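OxyR (Porphyromonas gingivalis, PDB 3HO7) is probably a redox-sensitive, DNA-binding transcriptional activator of the LysR family, represented in this chain by its regulatory domain. Local coordinates at residues 12-18 and 61-67; 106-111 and 130-136; 149-153 and 173-177; 79-83 and 218-222. One frame throughout, in Å; residues are numbered along the deposited sequence.

Overall arrangement
Contact 1 is the buried one of the four, a parallel strand pair whose backbone bonds and aliphatic side chains belong to the sheet core. Contact 4 reaches the same sheet through strand 75-89, with nearest atoms about 4 Å from contact 1, but its partner is a C-terminal loop and it is only partly buried. Contacts 2 and 3 lie on the opposite side of the chain's centre from contact 1, and both are nested in sequence within the loop that contact 4 closes. Here polar groups come forward: contact 2 pairs two loops through histidine, proline and arginine, whereas contact 3 joins two helical segments by a carboxylate shared between donors.

Contact 1 of 4, residues 12-18 and 61-67; sequences RLNIAVL and IDMAIIA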
loop_
_atom_site.group_PDB
_atom_site.type_symbol
_atom_site.label_atom_id
_atom_site.label_comp_id
_atom_site.label_asym_id
_atom_site.label_seq_id
_atom_site.Cartn_x
_atom_site.Cartn_y
_atom_site.Cartn_z
ATOM N N ARG A 12 8.393 20.928 16.047
ATOM C CA ARG A 12 8.138 19.983 14.969
ATOM C C ARG A 12 8.311 18.538 15.429
ATOM O O ARG A 12 9.129 18.249 16.302
ATOM C CB ARG A 12 9.061 20.270 13.784
ATOM C CG ARG A 12 9.000 19.223 12.689
ATOM C CD ARG A 12 9.863 19.610 11.500
ATOM N NE ARG A 12 10.013 18.503 10.559
ATOM C CZ ARG A 12 10.502 18.631 9.330
ATOM N NH1 ARG A 12 10.882 19.822 8.887
ATOM N NH2 ARG A 12 10.604 17.569 8.541
ATOM N N LEU A 13 7.539 17.638 14.829
ATOM C CA LEU A 13 7.607 16.219 15.161
ATOM C C LEU A 13 7.701 15.359 13.905
ATOM O O LEU A 13 6.847 15.437 13.022
ATOM C CB LEU A 13 6.390 15.799 15.989
ATOM C CG LEU A 13 6.385 14.348 16.484
ATOM C CD1 LEU A 13 7.526 14.116 17.461
ATOM C CD2 LEU A 13 5.052 13.997 17.124
ATOM N N ASN A 14 8.741 14.534 13.834
ATOM C CA ASN A 14 8.925 13.625 12.710
ATOM C C ASN A 14 8.664 12.189 13.141
ATOM O O ASN A 14 9.461 11.604 13.869
ATOM C CB ASN A 14 10.340 13.750 12.149
ATOM C CG ASN A 14 10.706 15.180 11.807
ATOM O OD1 ASN A 14 9.917 15.905 11.199
ATOM N ND2 ASN A 14 11.907 15.593 12.195
ATOM N N ILE A 15 7.546 11.627 12.693
ATOM C CA ILE A 15 7.160 10.283 13.111
ATOM C C ILE A 15 6.956 9.333 11.936
ATOM O O ILE A 15 6.284 9.663 10.958
ATOM C CB ILE A 15 5.884 10.304 13.969
ATOM C CG1 ILE A 15 5.496 8.880 14.374
ATOM C CG2 ILE A 15 4.749 10.981 13.218
ATOM C CD1 ILE A 15 4.234 8.803 15.192
ATOM N N ALA A 16 7.543 8.146 12.045
ATOM C CA ALA A 16 7.398 7.126 11.023
ATOM C C ALA A 16 6.278 6.168 11.402
ATOM O O ALA A 16 5.927 6.036 12.575
ATOM C CB ALA A 16 8.703 6.370 10.837
ATOM N N VAL A 17 5.713 5.508 10.401
ATOM C CA VAL A 17 4.642 4.557 10.631
ATOM C C VAL A 17 4.748 3.422 9.628
ATOM O O VAL A 17 5.065 3.643 8.459
ATOM C CB VAL A 17 3.259 5.224 10.500
ATOM C CG1 VAL A 17 2.154 4.239 10.857
ATOM C CG2 VAL A 17 3.187 6.462 11.380
ATOM N N LEU A 18 4.490 2.205 10.092
ATOM C CA LEU A 18 4.504 1.047 9.212
ATOM C C LEU A 18 3.408 1.134 8.162
ATOM O O LEU A 18 2.329 1.674 8.415
ATOM C CB LEU A 18 4.361 -0.247 10.012
ATOM C CG LEU A 18 5.652 -0.758 10.653
ATOM C CD1 LEU A 18 6.325 0.345 11.452
ATOM C CD2 LEU A 18 5.377 -1.981 11.519
ATOM N N ILE A 61 14.170 10.722 12.518
ATOM C CA ILE A 61 12.799 10.774 13.014
ATOM C C ILE A 61 12.782 10.728 14.539
ATOM O O ILE A 61 13.673 10.150 15.161
ATOM C CB ILE A 61 11.943 9.622 12.449
ATOM C CG1 ILE A 61 12.386 8.277 13.034
ATOM C CG2 ILE A 61 12.014 9.602 10.929
ATOM C CD1 ILE A 61 11.560 7.100 12.545
ATOM N N ASP A 62 11.765 11.341 15.136
ATOM C CA ASP A 62 11.668 11.436 16.588
ATOM C C ASP A 62 11.032 10.197 17.209
ATOM O O ASP A 62 11.443 9.750 18.279
ATOM C CB ASP A 62 10.871 12.680 16.986
ATOM C CG ASP A 62 11.570 13.968 16.600
ATOM O OD1 ASP A 62 12.818 14.012 16.664
ATOM O OD2 ASP A 62 10.873 14.937 16.237
ATOM N N MET A 63 10.024 9.655 16.535
ATOM C CA MET A 63 9.299 8.495 17.037
ATOM C C MET A 63 8.939 7.571 15.887
ATOM O O MET A 63 8.922 7.984 14.727
ATOM C CB MET A 63 8.021 8.930 17.761
ATOM C CG MET A 63 8.221 10.042 18.774
ATOM S SD MET A 63 6.677 10.632 19.500
ATOM C CE MET A 63 7.310 11.896 20.603
ATOM N N ALA A 64 8.643 6.317 16.211
ATOM C CA ALA A 64 8.226 5.360 15.200
ATOM C C ALA A 64 7.128 4.442 15.719
ATOM O O ALA A 64 7.237 3.878 16.809
ATOM C CB ALA A 64 9.417 4.543 14.713
ATOM N N ILE A 65 6.073 4.303 14.926
ATOM C CA ILE A 65 4.991 3.379 15.224
ATOM C C ILE A 65 5.278 2.063 14.516
ATOM O O ILE A 65 5.322 2.006 13.288
ATOM C CB ILE A 65 3.638 3.939 14.757
ATOM C CG1 ILE A 65 3.437 5.357 15.300
ATOM C CG2 ILE A 65 2.502 3.025 15.188
ATOM C CD1 ILE A 65 2.218 6.063 14.742
ATOM N N ILE A 66 5.491 1.012 15.299
ATOM C CA ILE A 66 5.903 -0.274 14.752
ATOM C C ILE A 66 5.011 -1.408 15.248
ATOM O O ILE A 66 4.194 -1.215 16.149
ATOM C CB ILE A 66 7.365 -0.582 15.112
ATOM C CG1 ILE A 66 7.539 -0.616 16.632
ATOM C CG2 ILE A 66 8.294 0.455 14.489
ATOM C CD1 ILE A 66 8.960 -0.898 17.085
ATOM N N ALA A 67 5.174 -2.588 14.652
ATOM C CA ALA A 67 4.363 -3.750 15.000
ATOM C C ALA A 67 5.203 -4.818 15.698
ATOM O O ALA A 67 5.049 -6.012 15.438
ATOM C CB ALA A 67 3.703 -4.323 13.754
HETATM O O HOH W 1 13.770 13.552 13.818
#
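I65 packs its CD1 against I15 CD1 at 3.4 Å, tighter than usual for two carbons, and against V17 CG2 at 3.5 Å. The V17 and I65 side chains run side by side in the same direction, and M63 shares their face of the sheet, where its CE meets L13 CD1. On the other face, beneath helix 49-58, A16 CB receives I61 CD1 at 3.4 Å; CG1 of I61 lies between its backbone N and carbonyl carbon (chi1 69°), which turns the branch over the alanine. Between the faces, A16 N donates to M63 O at 3.0 Å and A16 O accepts from I65 N at 2.9 Å. Toward the polar edge D62 closes a double link with N14: its N donates to N14 O at 2.6 Å, while its OD2 accepts from N14 N from above the carboxylate plane. A water joins N14 ND2 to D62 OD1, and R12 NE holds N14 OD1 in plane at 2.7 Å. Strand 11-17 also pairs in parallel with strand 40-46, so the chain order 11-17, 40-46, 63-66 with helices between gives the central first strand and beta-alpha-beta crossovers typical of the periplasmic-binding-protein-like fold.

Contact 2 of 4, residues 106-111 and 130-136; sequences VNPHRL and MKGLHER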
loop_
_atom_site.group_PDB
_atom_site.type_symbol
_atom_site.label_atom_id
_atom_site.label_comp_id
_atom_site.label_asym_id
_atom_site.label_seq_id
_atom_site.Cartn_x
_atom_site.Cartn_y
_atom_site.Cartn_z
ATOM N N VAL A 106 -4.876 -24.357 5.264
ATOM C CA VAL A 106 -4.314 -23.240 4.515
ATOM C C VAL A 106 -3.410 -23.777 3.411
ATOM O O VAL A 106 -2.383 -24.398 3.687
ATOM C CB VAL A 106 -3.506 -22.292 5.419
ATOM C CG1 VAL A 106 -2.761 -21.264 4.579
ATOM C CG2 VAL A 106 -4.420 -21.604 6.431
ATOM N N ASN A 107 -3.805 -23.551 2.162
ATOM C CA ASN A 107 -3.036 -24.022 1.018
ATOM C C ASN A 107 -1.821 -23.137 0.756
ATOM O O ASN A 107 -1.964 -21.981 0.362
ATOM C CB ASN A 107 -3.925 -24.085 -0.225
ATOM C CG ASN A 107 -3.254 -24.781 -1.388
ATOM O OD1 ASN A 107 -2.069 -25.113 -1.329
ATOM N ND2 ASN A 107 -4.009 -25.008 -2.456
ATOM N N PRO A 108 -0.614 -23.683 0.966
ATOM C CA PRO A 108 0.613 -22.897 0.847
ATOM C C PRO A 108 0.767 -22.259 -0.527
ATOM O O PRO A 108 1.353 -21.182 -0.646
ATOM C CB PRO A 108 1.719 -23.934 1.073
ATOM C CG PRO A 108 1.086 -25.246 0.747
ATOM C CD PRO A 108 -0.335 -25.111 1.194
ATOM N N HIS A 109 0.241 -22.918 -1.555
ATOM C CA HIS A 109 0.397 -22.440 -2.924
ATOM C C HIS A 109 -0.562 -21.300 -3.263
ATOM O O HIS A 109 -0.454 -20.690 -4.328
ATOM C CB HIS A 109 0.217 -23.589 -3.921
ATOM C CG HIS A 109 1.010 -24.813 -3.585
ATOM N ND1 HIS A 109 2.355 -24.770 -3.291
ATOM C CD2 HIS A 109 0.649 -26.116 -3.506
ATOM C CE1 HIS A 109 2.788 -25.993 -3.039
ATOM N NE2 HIS A 109 1.772 -26.828 -3.163
ATOM N N ARG A 110 -1.498 -21.016 -2.363
ATOM C CA ARG A 110 -2.475 -19.956 -2.596
ATOM C C ARG A 110 -2.504 -18.963 -1.439
ATOM O O ARG A 110 -3.532 -18.347 -1.165
ATOM C CB ARG A 110 -3.866 -20.548 -2.829
ATOM C CG ARG A 110 -3.949 -21.459 -4.046
ATOM C CD ARG A 110 -5.327 -22.086 -4.187
ATOM N NE ARG A 110 -6.368 -21.087 -4.410
ATOM C CZ ARG A 110 -6.573 -20.466 -5.567
ATOM N NH1 ARG A 110 -5.802 -20.737 -6.613
ATOM N NH2 ARG A 110 -7.546 -19.573 -5.680
ATOM N N LEU A 111 -1.363 -18.814 -0.775
ATOM C CA LEU A 111 -1.237 -17.923 0.372
ATOM C C LEU A 111 -0.357 -16.726 0.030
ATOM O O LEU A 111 0.705 -16.879 -0.578
ATOM C CB LEU A 111 -0.638 -18.684 1.557
ATOM C CG LEU A 111 -0.394 -17.911 2.853
ATOM C CD1 LEU A 111 -1.717 -17.450 3.446
ATOM C CD2 LEU A 111 0.378 -18.763 3.851
ATOM N N MET A 130 5.936 -22.766 6.434
ATOM C CA MET A 130 5.193 -23.980 6.109
ATOM C C MET A 130 5.635 -24.563 4.770
ATOM O O MET A 130 5.942 -23.828 3.831
ATOM C CB MET A 130 3.687 -23.712 6.091
ATOM C CG MET A 130 3.248 -22.698 5.053
ATOM S SD MET A 130 1.476 -22.784 4.736
ATOM C CE MET A 130 0.839 -22.871 6.409
ATOM N N LYS A 131 5.663 -25.890 4.691
ATOM C CA LYS A 131 6.095 -26.583 3.484
ATOM C C LYS A 131 5.178 -26.282 2.304
ATOM O O LYS A 131 3.958 -26.229 2.452
ATOM C CB LYS A 131 6.140 -28.092 3.729
ATOM C CG LYS A 131 6.965 -28.504 4.937
ATOM C CD LYS A 131 8.444 -28.226 4.726
ATOM C CE LYS A 131 9.261 -28.685 5.922
ATOM N NZ LYS A 131 10.723 -28.503 5.707
ATOM N N GLY A 132 5.776 -26.088 1.132
ATOM C CA GLY A 132 5.017 -25.832 -0.086
ATOM C C GLY A 132 4.750 -24.360 -0.333
ATOM O O GLY A 132 4.207 -23.987 -1.373
ATOM N N LEU A 133 5.131 -23.519 0.623
ATOM C CA LEU A 133 4.903 -22.082 0.508
ATOM C C LEU A 133 5.427 -21.539 -0.816
ATOM O O LEU A 133 4.682 -20.943 -1.594
ATOM C CB LEU A 133 5.553 -21.331 1.673
ATOM C CG LEU A 133 5.457 -19.806 1.605
ATOM C CD1 LEU A 133 4.008 -19.366 1.448
ATOM C CD2 LEU A 133 6.086 -19.161 2.832
ATOM N N HIS A 134 6.679 -21.816 -1.125
ATOM C CA HIS A 134 7.322 -21.206 -2.277
ATOM C C HIS A 134 7.104 -21.983 -3.571
ATOM O O HIS A 134 7.797 -21.760 -4.563
ATOM C CB HIS A 134 8.805 -20.957 -1.993
ATOM C CG HIS A 134 9.041 -20.011 -0.856
ATOM N ND1 HIS A 134 9.097 -20.424 0.457
ATOM C CD2 HIS A 134 9.214 -18.668 -0.835
ATOM C CE1 HIS A 134 9.305 -19.380 1.237
ATOM N NE2 HIS A 134 9.380 -18.301 0.478
ATOM N N GLU A 135 6.162 -22.921 -3.546
ATOM C CA GLU A 135 5.908 -23.761 -4.726
ATOM C C GLU A 135 4.672 -23.276 -5.450
ATOM O O GLU A 135 3.583 -23.632 -5.103
ATOM C CB GLU A 135 5.651 -25.227 -4.334
ATOM C CG GLU A 135 6.866 -26.057 -3.923
ATOM C CD GLU A 135 6.469 -27.352 -3.252
ATOM O OE1 GLU A 135 7.285 -27.893 -2.507
ATOM O OE2 GLU A 135 5.348 -27.828 -3.438
ATOM N N ARG A 136 4.873 -22.343 -6.361
ATOM C CA ARG A 136 3.793 -21.813 -7.159
ATOM C C ARG A 136 4.421 -21.155 -8.362
ATOM O O ARG A 136 5.578 -20.742 -8.313
ATOM C CB ARG A 136 2.992 -20.790 -6.354
ATOM C CG ARG A 136 3.848 -19.733 -5.672
ATOM C CD ARG A 136 3.002 -18.571 -5.177
ATOM N NE ARG A 136 2.175 -18.934 -4.031
ATOM C CZ ARG A 136 2.491 -18.666 -2.769
ATOM N NH1 ARG A 136 1.681 -19.034 -1.788
ATOM N NH2 ARG A 136 3.617 -18.026 -2.488
#
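P108 and L133 bring their CA atoms within 4.4 Å where the 106-111 loop meets two overlapping turns, type II from M130 to L133 and type I from G132 to E135. The first loop is itself shaped by an Asx turn, N107 OD1 accepting from H109 N. Together the loops close the base of an excursion in the regulatory domain; between them lie C119 and C128, the cysteines of a disulfide seen in a structure of this protein. P108 lays its CB on the G132 backbone, 3.4 Å from G132 C, and the same CB meets M130 SD at 3.8 Å. The M130 CG sits between backbone N and carbonyl carbon (chi1 62°), which brings the bent thioether back over the proline. G132 takes a positive phi (90°), and its backbone lies close against P108. The H109 ring has P108 CG over the centre of one face; across the contact its ND1 lies 2.8 Å from G132 O, and CE1 is 3.2 Å from E135 OE2, with ring and carboxylate planes 27° apart. Behind the turns L111 and L133 make a loose apolar contact. R110 takes its guanidinium to a salt bridge with E93. R136, bent at chi3, folds under the first loop: L133 O lies 3.1 Å above one face of its guanidinium, toward the rim, and NE donates almost straight to H109 O at 3.2 Å, in the guanidinium plane but from above the plane of that carbonyl.

Contact 3 of 4, residues 149-153 and 173-177; sequences MRLVE and QKELV
E153 turns its carboxylate 64° from the amide plane of Q173, and Q173 NE2 reaches OE2 from above the carboxylate plane at 2.8 Å. From the opposite face of that plane comes R150 NH1, which meets the same oxygen at 2.9 Å in a nearly straight bond. The arginine grips side-on, its NE donating to OE1 at 3.0 Å, so the carboxylate lies at the guanidinium edge in a salt bridge within the 149-153 segment. A bent chain, with turns at chi2 and chi3, curls the R150 side chain round to E153, three residues on. R150 NH1 and Q173 NE2 stand 3.4 Å apart, two donors converging on one oxygen and not bonded to each other. Below the polar layer L176 CD1 approaches E153 CG at 3.8 Å and V152 CG1 at 4.1 Å. The contact joins segments of helix 145-153 and of helix 171-174 with the turn after it, over strand 75-89, whose Y88 OH also bonds E153 OE2; R150 further packs on Q168 of the second subunit. S170 N bonds Q173 OE1, fixing which end of the amide faces the glutamate. Gripped at both oxygens and paired with an arginine, E153 is held against rotation and would be expected to stay ionised.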
loop_
_atom_site.group_PDB
_atom_site.type_symbol
_atom_site.label_atom_id
_atom_site.label_comp_id
_atom_site.label_asym_id
_atom_site.label_seq_id
_atom_site.Cartn_x
_atom_site.Cartn_y
_atom_site.Cartn_z
ATOM N N MET A 149 -5.081 -7.988 -0.684
ATOM C CA MET A 149 -6.526 -7.968 -0.490
ATOM C C MET A 149 -7.253 -7.925 -1.828
ATOM O O MET A 149 -8.278 -8.582 -2.009
ATOM C CB MET A 149 -6.943 -6.792 0.391
ATOM C CG MET A 149 -6.337 -6.858 1.772
ATOM S SD MET A 149 -6.835 -5.472 2.805
ATOM C CE MET A 149 -8.606 -5.710 2.879
ATOM N N ARG A 150 -6.710 -7.165 -2.771
ATOM C CA ARG A 150 -7.309 -7.078 -4.093
ATOM C C ARG A 150 -7.303 -8.457 -4.747
ATOM O O ARG A 150 -8.246 -8.828 -5.441
ATOM C CB ARG A 150 -6.567 -6.059 -4.961
ATOM C CG ARG A 150 -6.603 -4.628 -4.434
ATOM C CD ARG A 150 -8.023 -4.092 -4.353
ATOM N NE ARG A 150 -8.635 -4.392 -3.064
ATOM C CZ ARG A 150 -8.414 -3.691 -1.955
ATOM N NH1 ARG A 150 -9.009 -4.032 -0.820
ATOM N NH2 ARG A 150 -7.595 -2.649 -1.982
ATOM N N LEU A 151 -6.241 -9.222 -4.506
ATOM C CA LEU A 151 -6.138 -10.562 -5.081
ATOM C C LEU A 151 -7.212 -11.471 -4.498
ATOM O O LEU A 151 -7.934 -12.153 -5.228
ATOM C CB LEU A 151 -4.750 -11.155 -4.834
ATOM C CG LEU A 151 -3.618 -10.591 -5.694
ATOM C CD1 LEU A 151 -2.260 -11.031 -5.159
ATOM C CD2 LEU A 151 -3.802 -11.011 -7.138
ATOM N N VAL A 152 -7.320 -11.469 -3.175
ATOM C CA VAL A 152 -8.300 -12.299 -2.491
ATOM C C VAL A 152 -9.722 -11.964 -2.934
ATOM O O VAL A 152 -10.524 -12.857 -3.201
ATOM C CB VAL A 152 -8.184 -12.164 -0.960
ATOM C CG1 VAL A 152 -9.289 -12.950 -0.271
ATOM C CG2 VAL A 152 -6.814 -12.630 -0.494
ATOM N N GLU A 153 -10.026 -10.674 -3.021
ATOM C CA GLU A 153 -11.358 -10.233 -3.416
ATOM C C GLU A 153 -11.706 -10.661 -4.842
ATOM O O GLU A 153 -12.876 -10.722 -5.215
ATOM C CB GLU A 153 -11.481 -8.718 -3.250
ATOM C CG GLU A 153 -11.302 -8.258 -1.809
ATOM C CD GLU A 153 -11.020 -6.774 -1.700
ATOM O OE1 GLU A 153 -11.031 -6.085 -2.744
ATOM O OE2 GLU A 153 -10.779 -6.301 -0.568
ATOM N N GLN A 173 -16.674 -7.186 1.403
ATOM C CA GLN A 173 -15.341 -7.508 1.893
ATOM C C GLN A 173 -15.402 -8.249 3.219
ATOM O O GLN A 173 -14.645 -9.189 3.447
ATOM C CB GLN A 173 -14.517 -6.236 2.080
ATOM C CG GLN A 173 -14.112 -5.538 0.799
ATOM C CD GLN A 173 -13.363 -4.251 1.078
ATOM O OE1 GLN A 173 -13.821 -3.409 1.851
ATOM N NE2 GLN A 173 -12.201 -4.093 0.454
ATOM N N LYS A 174 -16.301 -7.817 4.100
ATOM C CA LYS A 174 -16.405 -8.420 5.423
ATOM C C LYS A 174 -16.724 -9.910 5.339
ATOM O O LYS A 174 -16.305 -10.691 6.192
ATOM C CB LYS A 174 -17.442 -7.688 6.277
ATOM C CG LYS A 174 -16.951 -6.363 6.848
ATOM C CD LYS A 174 -18.001 -5.717 7.748
ATOM C CE LYS A 174 -17.500 -4.405 8.336
ATOM N NZ LYS A 174 -18.539 -3.722 9.161
ATOM N N GLU A 175 -17.456 -10.298 4.300
ATOM C CA GLU A 175 -17.813 -11.698 4.083
ATOM C C GLU A 175 -16.590 -12.599 3.931
ATOM O O GLU A 175 -16.664 -13.802 4.192
ATOM C CB GLU A 175 -18.699 -11.834 2.842
ATOM C CG GLU A 175 -20.102 -11.273 3.016
ATOM C CD GLU A 175 -20.875 -11.244 1.716
ATOM O OE1 GLU A 175 -20.238 -11.178 0.643
ATOM O OE2 GLU A 175 -22.122 -11.280 1.765
ATOM N N LEU A 176 -15.476 -12.020 3.499
ATOM C CA LEU A 176 -14.266 -12.801 3.256
ATOM C C LEU A 176 -13.493 -13.031 4.545
ATOM O O LEU A 176 -12.580 -13.849 4.588
ATOM C CB LEU A 176 -13.368 -12.107 2.228
ATOM C CG LEU A 176 -14.041 -11.627 0.943
ATOM C CD1 LEU A 176 -12.994 -11.099 -0.032
ATOM C CD2 LEU A 176 -14.860 -12.746 0.311
ATOM N N VAL A 177 -13.865 -12.309 5.596
ATOM C CA VAL A 177 -13.135 -12.374 6.852
ATOM C C VAL A 177 -13.429 -13.649 7.637
ATOM O O VAL A 177 -14.584 -13.996 7.876
ATOM C CB VAL A 177 -13.427 -11.150 7.741
ATOM C CG1 VAL A 177 -12.746 -11.307 9.090
ATOM C CG2 VAL A 177 -12.964 -9.879 7.044
#

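Contact 4 of 4, residues 79-83 and 218-222; sequences LLYYE and MHKLQ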
loop_
_atom_site.group_PDB
_atom_site.type_symbol
_atom_site.label_atom_id
_atom_site.label_comp_id
_atom_site.label_asym_id
_atom_site.label_seq_id
_atom_site.Cartn_x
_atom_site.Cartn_y
_atom_site.Cartn_z
ATOM N N LEU A 79 3.928 -0.096 24.695
ATOM C CA LEU A 79 2.737 -0.695 24.116
ATOM C C LEU A 79 1.667 0.352 23.826
ATOM O O LEU A 79 1.383 1.218 24.656
ATOM C CB LEU A 79 2.180 -1.778 25.044
ATOM C CG LEU A 79 0.916 -2.502 24.576
ATOM C CD1 LEU A 79 1.169 -3.224 23.254
ATOM C CD2 LEU A 79 0.430 -3.475 25.637
ATOM N N LEU A 80 1.087 0.276 22.636
ATOM C CA LEU A 80 -0.042 1.124 22.284
ATOM C C LEU A 80 -1.313 0.286 22.283
ATOM O O LEU A 80 -2.297 0.634 22.935
ATOM C CB LEU A 80 0.176 1.782 20.922
ATOM C CG LEU A 80 1.398 2.698 20.834
ATOM C CD1 LEU A 80 1.485 3.357 19.468
ATOM C CD2 LEU A 80 1.350 3.747 21.941
ATOM N N TYR A 81 -1.277 -0.833 21.565
ATOM C CA TYR A 81 -2.413 -1.745 21.514
ATOM C C TYR A 81 -2.046 -3.057 20.829
ATOM O O TYR A 81 -1.074 -3.121 20.069
ATOM C CB TYR A 81 -3.595 -1.094 20.792
ATOM C CG TYR A 81 -3.302 -0.680 19.367
ATOM C CD1 TYR A 81 -3.654 -1.495 18.298
ATOM C CD2 TYR A 81 -2.681 0.530 19.091
ATOM C CE1 TYR A 81 -3.389 -1.115 16.992
ATOM C CE2 TYR A 81 -2.409 0.917 17.793
ATOM C CZ TYR A 81 -2.765 0.094 16.749
ATOM O OH TYR A 81 -2.490 0.489 15.457
ATOM N N TYR A 82 -2.824 -4.097 21.110
ATOM C CA TYR A 82 -2.695 -5.366 20.409
ATOM C C TYR A 82 -3.675 -5.382 19.250
ATOM O O TYR A 82 -4.657 -4.645 19.246
ATOM C CB TYR A 82 -2.969 -6.541 21.349
ATOM C CG TYR A 82 -1.951 -6.692 22.453
ATOM C CD1 TYR A 82 -2.199 -6.193 23.725
ATOM C CD2 TYR A 82 -0.738 -7.329 22.223
ATOM C CE1 TYR A 82 -1.270 -6.325 24.736
ATOM C CE2 TYR A 82 0.199 -7.466 23.231
ATOM C CZ TYR A 82 -0.074 -6.961 24.485
ATOM O OH TYR A 82 0.849 -7.089 25.496
ATOM N N GLU A 83 -3.410 -6.221 18.260
ATOM C CA GLU A 83 -4.265 -6.268 17.089
ATOM C C GLU A 83 -4.251 -7.660 16.491
ATOM O O GLU A 83 -3.192 -8.197 16.170
ATOM C CB GLU A 83 -3.805 -5.246 16.053
ATOM C CG GLU A 83 -4.684 -5.188 14.817
ATOM C CD GLU A 83 -4.321 -4.035 13.904
ATOM O OE1 GLU A 83 -3.133 -3.658 13.870
ATOM O OE2 GLU A 83 -5.222 -3.510 13.221
ATOM N N MET A 218 -8.685 -3.149 23.115
ATOM C CA MET A 218 -7.447 -3.495 22.422
ATOM C C MET A 218 -6.208 -3.161 23.247
ATOM O O MET A 218 -5.113 -3.629 22.943
ATOM C CB MET A 218 -7.363 -2.788 21.065
ATOM C CG MET A 218 -8.553 -3.036 20.151
ATOM S SD MET A 218 -8.305 -2.372 18.493
ATOM C CE MET A 218 -7.456 -3.735 17.689
ATOM N N HIS A 219 -6.377 -2.353 24.290
ATOM C CA HIS A 219 -5.239 -1.949 25.110
ATOM C C HIS A 219 -4.645 -3.128 25.872
ATOM O O HIS A 219 -3.491 -3.084 26.296
ATOM C CB HIS A 219 -5.620 -0.830 26.084
ATOM C CG HIS A 219 -6.009 0.453 25.416
ATOM N ND1 HIS A 219 -6.776 1.412 26.040
ATOM C CD2 HIS A 219 -5.746 0.929 24.176
ATOM C CE1 HIS A 219 -6.962 2.429 25.216
ATOM N NE2 HIS A 219 -6.349 2.160 24.078
ATOM N N LYS A 220 -5.434 -4.183 26.040
ATOM C CA LYS A 220 -4.988 -5.361 26.777
ATOM C C LYS A 220 -5.296 -6.651 26.024
ATOM O O LYS A 220 -6.297 -6.743 25.313
ATOM C CB LYS A 220 -5.636 -5.405 28.163
ATOM C CG LYS A 220 -5.242 -4.258 29.075
ATOM C CD LYS A 220 -5.895 -4.402 30.444
ATOM C CE LYS A 220 -5.506 -3.260 31.373
ATOM N NZ LYS A 220 -6.195 -3.347 32.693
ATOM N N LEU A 221 -4.428 -7.644 26.189
ATOM C CA LEU A 221 -4.631 -8.947 25.571
ATOM C C LEU A 221 -5.895 -9.591 26.129
ATOM O O LEU A 221 -6.007 -9.818 27.336
ATOM C CB LEU A 221 -3.423 -9.852 25.822
ATOM C CG LEU A 221 -3.432 -11.216 25.129
ATOM C CD1 LEU A 221 -3.404 -11.040 23.617
ATOM C CD2 LEU A 221 -2.255 -12.060 25.598
ATOM N N GLN A 222 -6.847 -9.876 25.248
ATOM C CA GLN A 222 -8.116 -10.461 25.661
ATOM C C GLN A 222 -8.040 -11.981 25.666
ATOM O O GLN A 222 -7.430 -12.583 24.783
ATOM C CB GLN A 222 -9.244 -9.995 24.739
ATOM C CG GLN A 222 -9.461 -8.492 24.743
ATOM C CD GLN A 222 -9.897 -7.976 26.099
ATOM O OE1 GLN A 222 -10.447 -8.723 26.909
ATOM N NE2 GLN A 222 -9.656 -6.695 26.354
#
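M218 opens the second segment with the contact's hydrogen bond, its O accepting from Y82 N at 3.0 Å in a nearly straight approach. Its CB lies 4.1 Å from Y81 CB, and the chain, bent at chi3, carries CE to 3.3 Å from Y82 O and close to E83 CG. The carboxylate of E83 is engaged elsewhere, in a salt bridge with R187 and a bond from L164 N. H219 follows, its CA 4.6 Å from that of Y81. The imidazole brings CD2 to L80 O at 3.7 Å, with Y81 CB at the ring edge, while NE2 bonds R211 O of helix 200-211. The strand is irregular here: L80 and Y81 both face V189 of the antiparallel strand 184-194, a classic beta bulge. Strands 75-89 and 184-194 are the long pair of the domain, consistent with the crossover strands that link the two lobes in the type 2 periplasmic-binding fold of LysR-type regulators. The carbonyl carbon of K220 and L221 N pass the Y82 ring, with L221 N 3.6 Å from Y82 CD1. With CG anti to the carbonyl carbon (chi1 -66°), the Y82 ring is placed against the 220-221 backbone. L221 then sets its CB 4.2 Å above one face of the Y82 ring, toward the rim, and L79 CD1 occupies the opposite face.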